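Local structure of Phikz039 (Pseudomonas phage phikz, 3ZBQ) at residues Asp34-Val37 with Gln38-His41; Ser137-Ser140 with Leu141-Ser145; Asn179-Ile182 with Leu183-Asn187; Asn187-Val190 with Ile191-Gln195; Met203-Thr206 with Asn207-His210. The protein is a phage-encoded protein of the tubulin family, PhuZ, which binds guanosine-5'-diphosphate in its nucleotide pocket. All blocks are in the same frame, centred on the assembly; numbering follows the deposited sequence.

The five contacts follow one another along the chain, each joining two consecutive short segments, and together they show how side chains a few residues apart shape helices, caps and turns. Contact 1 turns the chain after strand 30-34, beside the phosphate end of the nucleotide. Contact 2 opens helix 138-158, the crossover between strands 127-133 and 163-168. Contact 3 lies on helix 175-192 and reaches the guanine base; contact 4 takes over at the shared Asn187 and ends that helix. Contact 5 closes the short helix 202-209, and Phe193 and Leu192 of contact 4 pack on its Ile205 and Trp208. None of the five nests within another.

Contact 1: Asp34-Val37 with Gln38-His41; sequences DTSV and QNKH
Asp34, the last residue of strand 30-34, reaches Asn39 with one carboxylate oxygen and the backbone of the next residue, Thr35, with the other. Asp34 OD2 accepts from Asn39 ND2 at 2.8 Å through its syn lone pair, in a nearly straight bond (173°). The donor amide and the carboxylate lie almost in one plane, their normals 14° apart, although the two side chains cross at about a right angle. Asp34 OD1 takes the backbone N of Thr35 at 2.6 Å, which helps to fix the rotation of the carboxylate. In Ser36, chi1 of 160° places OG anti to its own N and on the side of the following peptide, where Ser36 OG meets Gln38 N at 3.2 Å in a weak, bent bond. A type I beta turn then runs from Val37 to Lys40 in the loop that leads from strand 30-34 to strand 49-51 of the tubulin-like nucleotide-binding sheet; Lys40 N closes it on Val37 O at 3.2 Å. The aliphatic part of Lys40 lies along Val37, with Lys40 CD 4.2 Å from Val37 CB. Asn39 OD1 has a weak bond from Arg18, a residue that also binds guanosine-5'-diphosphate, and the Asn39 side chain itself comes within about 4 Å of the nucleotide.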
loop_
_atom_site.group_PDB
_atom_site.type_symbol
_atom_site.label_atom_id
_atom_site.label_comp_id
_atom_site.label_asym_id
_atom_site.label_seq_id
_atom_site.Cartn_x
_atom_site.Cartn_y
_atom_site.Cartn_z
ATOM N N ASP A 34 -8.802 -9.284 -6.637
ATOM C CA ASP A 34 -7.917 -10.369 -6.223
ATOM C C ASP A 34 -7.816 -11.404 -7.330
ATOM O O ASP A 34 -8.464 -11.285 -8.377
ATOM C CB ASP A 34 -8.454 -11.029 -4.952
ATOM C CG ASP A 34 -7.377 -11.742 -4.148
ATOM O OD1 ASP A 34 -6.254 -11.956 -4.670
ATOM O OD2 ASP A 34 -7.662 -12.087 -2.980
ATOM N N THR A 35 -6.997 -12.418 -7.087
ATOM C CA THR A 35 -6.836 -13.550 -8.003
ATOM C C THR A 35 -7.353 -14.822 -7.340
ATOM O O THR A 35 -7.002 -15.940 -7.730
ATOM C CB THR A 35 -5.361 -13.752 -8.366
ATOM O OG1 THR A 35 -4.622 -13.964 -7.157
ATOM C CG2 THR A 35 -4.803 -12.506 -9.077
ATOM N N SER A 36 -8.199 -14.652 -6.333
ATOM C CA SER A 36 -8.597 -15.766 -5.477
ATOM C C SER A 36 -10.037 -15.590 -5.006
ATOM O O SER A 36 -10.412 -14.504 -4.562
ATOM C CB SER A 36 -7.649 -15.832 -4.277
ATOM O OG SER A 36 -8.202 -16.556 -3.191
ATOM N N VAL A 37 -10.850 -16.643 -5.121
ATOM C CA VAL A 37 -12.225 -16.588 -4.611
ATOM C C VAL A 37 -12.263 -16.919 -3.125
ATOM O O VAL A 37 -13.210 -16.570 -2.426
ATOM C CB VAL A 37 -13.188 -17.512 -5.390
ATOM C CG1 VAL A 37 -13.177 -17.151 -6.855
ATOM C CG2 VAL A 37 -12.800 -18.976 -5.208
ATOM N N GLN A 38 -11.220 -17.587 -2.645
ATOM C CA GLN A 38 -11.180 -18.009 -1.251
ATOM C C GLN A 38 -11.195 -16.813 -0.294
ATOM O O GLN A 38 -11.794 -16.875 0.786
ATOM C CB GLN A 38 -9.956 -18.887 -0.983
ATOM C CG GLN A 38 -10.073 -19.673 0.307
ATOM C CD GLN A 38 -8.826 -19.617 1.158
ATOM O OE1 GLN A 38 -7.821 -19.024 0.773
ATOM N NE2 GLN A 38 -8.886 -20.244 2.334
ATOM N N ASN A 39 -10.555 -15.718 -0.700
ATOM C CA ASN A 39 -10.425 -14.551 0.165
ATOM C C ASN A 39 -11.713 -13.759 0.299
ATOM O O ASN A 39 -11.812 -12.856 1.136
ATOM C CB ASN A 39 -9.310 -13.631 -0.336
ATOM C CG ASN A 39 -7.929 -14.180 -0.049
ATOM O OD1 ASN A 39 -7.719 -14.887 0.943
ATOM N ND2 ASN A 39 -6.975 -13.855 -0.912
ATOM N N LYS A 40 -12.691 -14.083 -0.540
ATOM C CA LYS A 40 -13.990 -13.436 -0.450
ATOM C C LYS A 40 -14.624 -13.686 0.915
ATOM O O LYS A 40 -14.451 -14.755 1.526
ATOM C CB LYS A 40 -14.900 -13.885 -1.590
ATOM C CG LYS A 40 -14.445 -13.377 -2.959
ATOM C CD LYS A 40 -15.172 -14.076 -4.099
ATOM C CE LYS A 40 -16.658 -13.784 -4.081
ATOM N NZ LYS A 40 -17.409 -14.783 -4.910
ATOM N N HIS A 41 -15.315 -12.667 1.408
ATOM C CA HIS A 41 -15.989 -12.735 2.694
ATOM C C HIS A 41 -17.402 -12.172 2.541
ATOM O O HIS A 41 -17.826 -11.836 1.427
ATOM C CB HIS A 41 -15.196 -11.957 3.744
ATOM C CG HIS A 41 -14.774 -10.596 3.290
ATOM N ND1 HIS A 41 -15.668 -9.559 3.112
ATOM C CD2 HIS A 41 -13.556 -10.102 2.957
ATOM C CE1 HIS A 41 -15.016 -8.483 2.703
ATOM N NE2 HIS A 41 -13.733 -8.785 2.605
#

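Contact 2: Ser137-Ser140 with Leu141-Ser145; sequences SDIS and LRNSS
Asp138 and Arg142, one helical turn apart, form the salt bridge of this contact: Asp138 OD2 stands 2.6 Å from Arg142 NH2, at the edge of the guanidinium and near its plane. As a hydrogen bond it is weak, bent to 128°, and the carboxylate and guanidinium planes are 67° apart. A bend at chi3 (-50°) turns the arginine tip back toward the aspartate. A water adds a second link, accepting from Arg142 NH2 at 2.7 Å and donating weakly to Asp138 OD1. The same carboxylate meets two further cations, Arg296 and Lys303 of helix 284-304, so its negative charge is probably balanced by several partners. A single capping bond starts the helix: Ser137 is the N-cap of helix 138-158, and Ser137 OG accepts weakly from Ser140 N at 3.4 Å. This helix is the connection of a beta-alpha-beta unit, crossing from strand 127-133 to strand 163-168. Ordinary i to i+4 backbone bonds follow, beginning with Leu141 N to Ser137 O at 3.0 Å. Among the buried polar groups, Asn143 CG sits 3.2 Å from Ile139 O while its ND2 bonds Gly105 O and Lys72 O. Ser144 OG bonds Ser134 O, and Ser140 OG bonds Asp136.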
loop_
_atom_site.group_PDB
_atom_site.type_symbol
_atom_site.label_atom_id
_atom_site.label_comp_id
_atom_site.label_asym_id
_atom_site.label_seq_id
_atom_site.Cartn_x
_atom_site.Cartn_y
_atom_site.Cartn_z
ATOM N N SER A 137 9.853 -15.052 5.344
ATOM C CA SER A 137 10.619 -16.058 4.611
ATOM C C SER A 137 11.413 -15.377 3.514
ATOM O O SER A 137 11.220 -14.188 3.242
ATOM C CB SER A 137 9.706 -17.123 3.993
ATOM O OG SER A 137 8.963 -16.588 2.915
ATOM N N ASP A 138 12.300 -16.132 2.877
ATOM C CA ASP A 138 13.075 -15.602 1.761
ATOM C C ASP A 138 12.181 -15.018 0.666
ATOM O O ASP A 138 12.416 -13.901 0.187
ATOM C CB ASP A 138 13.991 -16.676 1.173
ATOM C CG ASP A 138 14.774 -16.172 -0.023
ATOM O OD1 ASP A 138 15.451 -15.133 0.097
ATOM O OD2 ASP A 138 14.706 -16.809 -1.097
ATOM N N ILE A 139 11.137 -15.754 0.289
ATOM C CA ILE A 139 10.260 -15.308 -0.800
ATOM C C ILE A 139 9.479 -14.036 -0.440
ATOM O O ILE A 139 9.375 -13.115 -1.249
ATOM C CB ILE A 139 9.324 -16.457 -1.325
ATOM C CG1 ILE A 139 8.690 -16.069 -2.673
ATOM C CG2 ILE A 139 8.275 -16.853 -0.277
ATOM C CD1 ILE A 139 7.953 -17.223 -3.378
ATOM N N SER A 140 8.941 -13.961 0.773
ATOM C CA SER A 140 8.167 -12.772 1.149
ATOM C C SER A 140 9.069 -11.548 1.328
ATOM O O SER A 140 8.657 -10.411 1.062
ATOM C CB SER A 140 7.332 -13.027 2.403
ATOM O OG SER A 140 8.152 -13.229 3.533
ATOM N N LEU A 141 10.301 -11.770 1.778
ATOM C CA LEU A 141 11.263 -10.671 1.875
ATOM C C LEU A 141 11.644 -10.199 0.475
ATOM O O LEU A 141 11.747 -9.003 0.223
ATOM C CB LEU A 141 12.502 -11.104 2.667
ATOM C CG LEU A 141 13.717 -10.164 2.645
ATOM C CD1 LEU A 141 13.371 -8.766 3.204
ATOM C CD2 LEU A 141 14.855 -10.779 3.438
ATOM N N ARG A 142 11.845 -11.149 -0.433
ATOM C CA ARG A 142 12.092 -10.839 -1.835
ATOM C C ARG A 142 10.914 -10.036 -2.410
ATOM O O ARG A 142 11.104 -9.054 -3.144
ATOM C CB ARG A 142 12.304 -12.136 -2.616
ATOM C CG ARG A 142 12.725 -11.946 -4.053
ATOM C CD ARG A 142 12.659 -13.268 -4.796
ATOM N NE ARG A 142 13.355 -14.318 -4.063
ATOM C CZ ARG A 142 13.185 -15.623 -4.267
ATOM N NH1 ARG A 142 12.334 -16.049 -5.190
ATOM N NH2 ARG A 142 13.865 -16.499 -3.540
ATOM N N ASN A 143 9.697 -10.440 -2.053
ATOM C CA ASN A 143 8.510 -9.713 -2.505
ATOM C C ASN A 143 8.430 -8.307 -1.938
ATOM O O ASN A 143 8.113 -7.364 -2.673
ATOM C CB ASN A 143 7.229 -10.485 -2.182
ATOM C CG ASN A 143 7.068 -11.719 -3.044
ATOM O OD1 ASN A 143 7.756 -11.868 -4.061
ATOM N ND2 ASN A 143 6.158 -12.609 -2.650
ATOM N N SER A 144 8.713 -8.157 -0.641
ATOM C CA SER A 144 8.652 -6.826 -0.018
ATOM C C SER A 144 9.741 -5.905 -0.576
ATOM O O SER A 144 9.506 -4.702 -0.788
ATOM C CB SER A 144 8.734 -6.916 1.516
ATOM O OG SER A 144 7.585 -7.541 2.075
ATOM N N SER A 145 10.928 -6.456 -0.836
ATOM C CA SER A 145 11.996 -5.662 -1.465
ATOM C C SER A 145 11.615 -5.231 -2.877
ATOM O O SER A 145 11.842 -4.076 -3.269
ATOM C CB SER A 145 13.321 -6.424 -1.495
ATOM O OG SER A 145 13.759 -6.729 -0.185
HETATM O O HOH W 1 15.868 -14.884 -2.894
#

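Contact 3: Asn179-Ile182 with Leu183-Asn187; sequences NQNI and LEVLN. With GDP (guanosine-5'-diphosphate), chain B.
Helix 175-192 of the tubulin-like nucleotide-binding domain brings Asn179 to the guanine end of the pocket, while the residues that follow it pack along the same helix. Asn179 O accepts from Leu183 N, and Leu183 CG rests 3.2 Å from that carbonyl oxygen. The asparagine side chain leads the other way, toward the base: Asn179 OD1 accepts from GDP N1 at 2.6 Å, with an angle of 159°, and from GDP N2 more weakly at 3.1 Å. One oxygen thus reads both donors on this edge of guanine. CG stands anti to the carbonyl carbon (chi1 -64°), which carries the amide off the helix toward the ligand. On the outer face, Gln180 bends at chi2 and crosses Glu184 obliquely, Gln180 OE1 lying 3.8 Å from Glu184 CG; the Gln180 and Leu183 side chains cross at about a right angle, Gln180 NE2 lying 4.1 Å from Leu183 CD1. The inner face is apolar. Ile182 packs on Val130 and Ile132 of strand 127-133, and Leu186 on Ile99 and Val101 of strand 97-103, while Ile19 of helix 13-23 touches both. Ile182 and Leu186 run side by side and point the same way, a turn apart, with Ile182 CG2 4.0 Å from Leu186 CD1.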
loop_
_atom_site.group_PDB
_atom_site.type_symbol
_atom_site.label_atom_id
_atom_site.label_comp_id
_atom_site.label_asym_id
_atom_site.label_seq_id
_atom_site.Cartn_x
_atom_site.Cartn_y
_atom_site.Cartn_z
ATOM N N ASN A 179 -3.387 -4.360 11.929
ATOM C CA ASN A 179 -4.683 -4.105 11.307
ATOM C C ASN A 179 -5.403 -2.939 11.956
ATOM O O ASN A 179 -6.001 -2.102 11.278
ATOM C CB ASN A 179 -5.565 -5.352 11.355
ATOM C CG ASN A 179 -4.993 -6.483 10.557
ATOM O OD1 ASN A 179 -4.065 -6.285 9.781
ATOM N ND2 ASN A 179 -5.540 -7.681 10.735
ATOM N N GLN A 180 -5.351 -2.888 13.282
ATOM C CA GLN A 180 -5.995 -1.797 14.004
ATOM C C GLN A 180 -5.371 -0.444 13.661
ATOM O O GLN A 180 -6.089 0.551 13.474
ATOM C CB GLN A 180 -5.957 -2.053 15.514
ATOM C CG GLN A 180 -6.578 -0.931 16.353
ATOM C CD GLN A 180 -8.043 -0.664 16.012
ATOM O OE1 GLN A 180 -8.483 0.489 15.974
ATOM N NE2 GLN A 180 -8.800 -1.724 15.770
ATOM N N ASN A 181 -4.043 -0.393 13.572
ATOM C CA ASN A 181 -3.394 0.849 13.166
ATOM C C ASN A 181 -3.805 1.250 11.754
ATOM O O ASN A 181 -4.057 2.420 11.474
ATOM C CB ASN A 181 -1.867 0.790 13.294
ATOM C CG ASN A 181 -1.232 2.190 13.314
ATOM O OD1 ASN A 181 -0.532 2.597 12.381
ATOM N ND2 ASN A 181 -1.498 2.938 14.381
ATOM N N ILE A 182 -3.910 0.268 10.871
ATOM C CA ILE A 182 -4.342 0.539 9.507
ATOM C C ILE A 182 -5.771 1.089 9.445
ATOM O O ILE A 182 -6.047 2.024 8.694
ATOM C CB ILE A 182 -4.179 -0.719 8.624
ATOM C CG1 ILE A 182 -2.685 -0.943 8.328
ATOM C CG2 ILE A 182 -4.987 -0.568 7.338
ATOM C CD1 ILE A 182 -2.372 -2.257 7.620
ATOM N N LEU A 183 -6.680 0.527 10.239
ATOM C CA LEU A 183 -8.064 1.016 10.265
ATOM C C LEU A 183 -8.107 2.465 10.740
ATOM O O LEU A 183 -8.854 3.302 10.197
ATOM C CB LEU A 183 -8.922 0.142 11.176
ATOM C CG LEU A 183 -9.007 -1.312 10.725
ATOM C CD1 LEU A 183 -9.751 -2.133 11.758
ATOM C CD2 LEU A 183 -9.683 -1.425 9.360
ATOM N N GLU A 184 -7.299 2.763 11.754
ATOM C CA GLU A 184 -7.200 4.133 12.244
ATOM C C GLU A 184 -6.773 5.073 11.121
ATOM O O GLU A 184 -7.284 6.189 11.005
ATOM C CB GLU A 184 -6.211 4.217 13.413
ATOM C CG GLU A 184 -6.692 3.531 14.676
ATOM C CD GLU A 184 -6.714 4.463 15.866
ATOM O OE1 GLU A 184 -5.756 5.259 16.015
ATOM O OE2 GLU A 184 -7.695 4.404 16.644
ATOM N N VAL A 185 -5.835 4.628 10.291
ATOM C CA VAL A 185 -5.359 5.441 9.175
ATOM C C VAL A 185 -6.442 5.621 8.108
ATOM O O VAL A 185 -6.676 6.732 7.642
ATOM C CB VAL A 185 -4.071 4.853 8.552
ATOM C CG1 VAL A 185 -3.782 5.482 7.194
ATOM C CG2 VAL A 185 -2.884 5.034 9.503
ATOM N N LEU A 186 -7.103 4.527 7.731
ATOM C CA LEU A 186 -8.165 4.583 6.721
ATOM C C LEU A 186 -9.298 5.498 7.182
ATOM O O LEU A 186 -9.800 6.342 6.415
ATOM C CB LEU A 186 -8.684 3.171 6.416
ATOM C CG LEU A 186 -7.703 2.266 5.681
ATOM C CD1 LEU A 186 -8.258 0.848 5.563
ATOM C CD2 LEU A 186 -7.394 2.839 4.306
ATOM N N ASN A 187 -9.680 5.371 8.446
ATOM C CA ASN A 187 -10.681 6.269 8.999
ATOM C C ASN A 187 -10.250 7.725 8.916
ATOM O O ASN A 187 -11.041 8.597 8.546
ATOM C CB ASN A 187 -10.994 5.911 10.448
ATOM C CG ASN A 187 -12.073 6.789 11.031
ATOM O OD1 ASN A 187 -11.864 7.472 12.038
ATOM N ND2 ASN A 187 -13.238 6.798 10.384
HETATM P PB GDP B . -1.666 -11.687 -1.720
HETATM O O1B GDP B . -3.082 -12.204 -1.697
HETATM O O2B GDP B . -1.653 -10.187 -1.937
HETATM O O3B GDP B . -0.833 -12.377 -2.772
HETATM O O3A GDP B . -0.926 -11.968 -0.321
HETATM P PA GDP B . -1.544 -11.732 1.144
HETATM O O1A GDP B . -2.764 -12.553 1.488
HETATM O O2A GDP B . -1.797 -10.255 1.367
HETATM O "O5'" GDP B . -0.342 -12.210 2.077
HETATM C "C5'" GDP B . 0.964 -11.663 1.942
HETATM C "C4'" GDP B . 1.485 -11.274 3.324
HETATM O "O4'" GDP B . 0.728 -10.170 3.822
HETATM C "C3'" GDP B . 1.325 -12.358 4.373
HETATM O "O3'" GDP B . 2.463 -13.234 4.358
HETATM C "C2'" GDP B . 1.226 -11.568 5.655
HETATM O "O2'" GDP B . 2.538 -11.208 6.094
HETATM C "C1'" GDP B . 0.587 -10.263 5.239
HETATM N N9 GDP B . -0.863 -10.230 5.526
HETATM C C8 GDP B . -1.852 -10.901 4.903
HETATM N N7 GDP B . -3.057 -10.591 5.438
HETATM C C5 GDP B . -2.849 -9.686 6.416
HETATM C C6 GDP B . -3.677 -8.933 7.387
HETATM O O6 GDP B . -4.927 -9.059 7.412
HETATM N N1 GDP B . -3.036 -8.094 8.222
HETATM C C2 GDP B . -1.696 -7.932 8.213
HETATM N N2 GDP B . -1.109 -7.082 9.092
HETATM N N3 GDP B . -0.885 -8.586 7.356
HETATM C C4 GDP B . -1.400 -9.456 6.460
#

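Contact 4: Asn187-Val190 with Ile191-Gln195; sequences NALV and ILFNQ
Phe193 folds back over the turn before it, and its atoms can be followed outward from CB. Phe193 CB lies 3.5 Å from Leu189 O. Phe193 CG and CD2 come closer to Leu189 O, each at 3.3 Å, so the root of the ring sits obliquely against the carbonyl. At the tip, Phe193 CZ meets Leu189 CD2 at 4.2 Å, and the two side chains lie side by side, pointing the same way. The rotation chi1 -63° sets CG beside the backbone N and opposite the carbonyl carbon, which turns the ring toward Leu189. Phe193 N also returns to that residue, bonding Leu189 O at 2.9 Å with a weak second branch to Val190 O. Beyond this pair, the ring packs on Thr97 and Ile99 of strand 97-103 and on Ile205 and Trp208 of helix 202-209. Another side of the helix carries a looser pair: Ile191 CD1 approaches Asn187 OD1 at 3.9 Å, the side chains crossing at a slant. Asn194 CB lies 3.3 Å from Val190 O, while its OD1 accepts from Glu196 N. With Gln195 the backbone reaches a positive phi (66°) and leaves helical geometry, as is common where a helix such as 175-192 finishes at its C-terminal end.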
loop_
_atom_site.group_PDB
_atom_site.type_symbol
_atom_site.label_atom_id
_atom_site.label_comp_id
_atom_site.label_asym_id
_atom_site.label_seq_id
_atom_site.Cartn_x
_atom_site.Cartn_y
_atom_site.Cartn_z
ATOM N N ASN A 187 -9.680 5.371 8.446
ATOM C CA ASN A 187 -10.681 6.269 8.999
ATOM C C ASN A 187 -10.250 7.725 8.916
ATOM O O ASN A 187 -11.041 8.597 8.546
ATOM C CB ASN A 187 -10.994 5.911 10.448
ATOM C CG ASN A 187 -12.073 6.789 11.031
ATOM O OD1 ASN A 187 -11.864 7.472 12.038
ATOM N ND2 ASN A 187 -13.238 6.798 10.384
ATOM N N ALA A 188 -8.999 7.997 9.267
ATOM C CA ALA A 188 -8.520 9.380 9.258
ATOM C C ALA A 188 -8.509 9.922 7.836
ATOM O O ALA A 188 -8.914 11.061 7.586
ATOM C CB ALA A 188 -7.137 9.464 9.875
ATOM N N LEU A 189 -8.037 9.104 6.902
ATOM C CA LEU A 189 -7.963 9.501 5.501
ATOM C C LEU A 189 -9.341 9.799 4.915
ATOM O O LEU A 189 -9.530 10.814 4.230
ATOM C CB LEU A 189 -7.237 8.421 4.688
ATOM C CG LEU A 189 -5.713 8.375 4.873
ATOM C CD1 LEU A 189 -5.116 7.216 4.067
ATOM C CD2 LEU A 189 -5.060 9.707 4.477
ATOM N N VAL A 190 -10.306 8.923 5.190
ATOM C CA VAL A 190 -11.674 9.145 4.722
ATOM C C VAL A 190 -12.213 10.497 5.217
ATOM O O VAL A 190 -12.827 11.244 4.448
ATOM C CB VAL A 190 -12.601 7.991 5.139
ATOM C CG1 VAL A 190 -14.048 8.372 4.924
ATOM C CG2 VAL A 190 -12.257 6.729 4.344
ATOM N N ILE A 191 -11.982 10.814 6.490
ATOM C CA ILE A 191 -12.353 12.136 7.027
ATOM C C ILE A 191 -11.629 13.269 6.288
ATOM O O ILE A 191 -12.259 14.265 5.866
ATOM C CB ILE A 191 -12.051 12.234 8.550
ATOM C CG1 ILE A 191 -12.945 11.279 9.349
ATOM C CG2 ILE A 191 -12.221 13.669 9.062
ATOM C CD1 ILE A 191 -12.557 11.153 10.811
ATOM N N LEU A 192 -10.310 13.143 6.138
ATOM C CA LEU A 192 -9.527 14.173 5.443
ATOM C C LEU A 192 -10.096 14.485 4.069
ATOM O O LEU A 192 -10.177 15.651 3.668
ATOM C CB LEU A 192 -8.057 13.756 5.295
ATOM C CG LEU A 192 -7.171 14.767 4.547
ATOM C CD1 LEU A 192 -7.124 16.106 5.300
ATOM C CD2 LEU A 192 -5.753 14.222 4.315
ATOM N N PHE A 193 -10.531 13.443 3.370
ATOM C CA PHE A 193 -10.962 13.561 1.978
ATOM C C PHE A 193 -12.470 13.787 1.805
ATOM O O PHE A 193 -12.965 13.810 0.675
ATOM C CB PHE A 193 -10.582 12.277 1.219
ATOM C CG PHE A 193 -9.099 12.008 1.132
ATOM C CD1 PHE A 193 -8.174 13.040 1.142
ATOM C CD2 PHE A 193 -8.635 10.694 1.011
ATOM C CE1 PHE A 193 -6.806 12.781 1.048
ATOM C CE2 PHE A 193 -7.263 10.426 0.907
ATOM C CZ PHE A 193 -6.351 11.462 0.924
ATOM N N ASN A 194 -13.210 13.941 2.898
ATOM C CA ASN A 194 -14.673 13.906 2.785
ATOM C C ASN A 194 -15.320 15.196 2.226
ATOM O O ASN A 194 -16.540 15.259 2.021
ATOM C CB ASN A 194 -15.335 13.432 4.091
ATOM C CG ASN A 194 -15.339 14.493 5.198
ATOM O OD1 ASN A 194 -15.088 15.678 4.964
ATOM N ND2 ASN A 194 -15.644 14.062 6.417
ATOM N N GLN A 195 -14.482 16.204 1.988
ATOM C CA GLN A 195 -14.893 17.460 1.349
ATOM C C GLN A 195 -15.868 18.301 2.185
ATOM O O GLN A 195 -16.483 19.249 1.666
ATOM C CB GLN A 195 -15.446 17.193 -0.059
ATOM C CG GLN A 195 -14.425 16.574 -1.015
ATOM C CD GLN A 195 -15.004 16.266 -2.380
ATOM O OE1 GLN A 195 -16.016 16.848 -2.785
ATOM N NE2 GLN A 195 -14.371 15.339 -3.101
#

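Contact 5: Met203-Thr206 with Asn207-His210; sequences MDIT and NWAH
Thr206 turns its methyl CG2 anti to the backbone N, with OG1 opposite the carbonyl carbon (chi1 -63°), and His210 sets CG beside its own N and anti to its carbonyl carbon (chi1 -65°); the methyl and the imidazole meet as a result, Thr206 CG2 lying 3.7 Å from His210 ND1. The two side chains pass at an oblique angle. The backbones of the same two residues are joined by a short bond, His210 N to Thr206 O at 2.7 Å. Thr206 OG1 turns back to Leu202 O. On the outer face Met203, bent at chi2 and chi3, lays Met203 CG 3.7 Å from Asn207 ND2, while Asn207 OD1 accepts from Lys213. The inner face holds Ile205 and Trp208: Ile205 CG2 stands 4.2 Å from Trp208 CE3, and Ile205 O lies in the plane of the indole, at its edge, 3.6 Å from Trp208 CE3. Ile205 O takes Ala209 N at 3.1 Å and a weak second bond from Trp208 N. His210 is the first residue to leave helical geometry. Helix 202-209 packs against the end of helix 175-192, where Leu192 meets Ile205, and also against the sheet, where Trp208 NE1 bonds Phe278 O of strand 275-281 and its ring touches Thr262 of strand 260-265.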
loop_
_atom_site.group_PDB
_atom_site.type_symbol
_atom_site.label_atom_id
_atom_site.label_comp_id
_atom_site.label_asym_id
_atom_site.label_seq_id
_atom_site.Cartn_x
_atom_site.Cartn_y
_atom_site.Cartn_z
ATOM N N MET A 203 -8.730 21.002 -4.821
ATOM C CA MET A 203 -7.403 21.275 -5.361
ATOM C C MET A 203 -6.383 21.450 -4.232
ATOM O O MET A 203 -5.189 21.267 -4.450
ATOM C CB MET A 203 -7.396 22.513 -6.286
ATOM C CG MET A 203 -6.161 22.602 -7.196
ATOM S SD MET A 203 -5.981 21.182 -8.327
ATOM C CE MET A 203 -7.253 21.587 -9.520
ATOM N N ASP A 204 -6.835 21.832 -3.036
ATOM C CA ASP A 204 -5.917 21.907 -1.896
ATOM C C ASP A 204 -5.358 20.518 -1.588
ATOM O O ASP A 204 -4.146 20.356 -1.377
ATOM C CB ASP A 204 -6.612 22.474 -0.657
ATOM C CG ASP A 204 -6.991 23.942 -0.823
ATOM O OD1 ASP A 204 -6.180 24.702 -1.396
ATOM O OD2 ASP A 204 -8.101 24.324 -0.392
ATOM N N ILE A 205 -6.246 19.528 -1.547
ATOM C CA ILE A 205 -5.835 18.133 -1.337
ATOM C C ILE A 205 -4.998 17.660 -2.529
ATOM O O ILE A 205 -3.951 17.032 -2.359
ATOM C CB ILE A 205 -7.053 17.215 -1.098
ATOM C CG1 ILE A 205 -7.648 17.460 0.296
ATOM C CG2 ILE A 205 -6.661 15.717 -1.230
ATOM C CD1 ILE A 205 -6.719 17.084 1.456
ATOM N N THR A 206 -5.442 17.980 -3.743
ATOM C CA THR A 206 -4.688 17.598 -4.940
ATOM C C THR A 206 -3.228 18.077 -4.897
ATOM O O THR A 206 -2.305 17.304 -5.134
ATOM C CB THR A 206 -5.378 18.083 -6.225
ATOM O OG1 THR A 206 -6.659 17.444 -6.343
ATOM C CG2 THR A 206 -4.528 17.758 -7.442
ATOM N N ASN A 207 -3.012 19.347 -4.570
ATOM C CA ASN A 207 -1.649 19.880 -4.569
ATOM C C ASN A 207 -0.841 19.541 -3.324
ATOM O O ASN A 207 0.374 19.703 -3.310
ATOM C CB ASN A 207 -1.682 21.394 -4.852
ATOM C CG ASN A 207 -2.135 21.688 -6.266
ATOM O OD1 ASN A 207 -2.148 20.791 -7.111
ATOM N ND2 ASN A 207 -2.514 22.942 -6.538
ATOM N N TRP A 208 -1.522 19.056 -2.288
ATOM C CA TRP A 208 -0.853 18.482 -1.128
ATOM C C TRP A 208 -0.210 17.158 -1.574
ATOM O O TRP A 208 0.967 16.895 -1.311
ATOM C CB TRP A 208 -1.864 18.274 0.022
ATOM C CG TRP A 208 -1.424 17.245 1.048
ATOM C CD1 TRP A 208 -0.473 17.404 2.023
ATOM C CD2 TRP A 208 -1.905 15.893 1.174
ATOM N NE1 TRP A 208 -0.345 16.228 2.749
ATOM C CE2 TRP A 208 -1.214 15.300 2.250
ATOM C CE3 TRP A 208 -2.866 15.140 0.485
ATOM C CZ2 TRP A 208 -1.447 13.967 2.644
ATOM C CZ3 TRP A 208 -3.090 13.816 0.883
ATOM C CH2 TRP A 208 -2.391 13.254 1.952
ATOM N N ALA A 209 -0.971 16.361 -2.308
ATOM C CA ALA A 209 -0.496 15.060 -2.777
ATOM C C ALA A 209 0.468 15.221 -3.955
ATOM O O ALA A 209 1.456 14.495 -4.068
ATOM C CB ALA A 209 -1.679 14.190 -3.167
ATOM N N HIS A 210 0.175 16.173 -4.837
ATOM C CA HIS A 210 0.989 16.406 -6.035
ATOM C C HIS A 210 1.924 17.605 -5.851
ATOM O O HIS A 210 1.974 18.511 -6.688
ATOM C CB HIS A 210 0.086 16.614 -7.266
ATOM C CG HIS A 210 -0.710 15.403 -7.629
ATOM N ND1 HIS A 210 -1.777 15.447 -8.506
ATOM C CD2 HIS A 210 -0.610 14.115 -7.227
ATOM C CE1 HIS A 210 -2.284 14.236 -8.635
ATOM N NE2 HIS A 210 -1.595 13.406 -7.869
#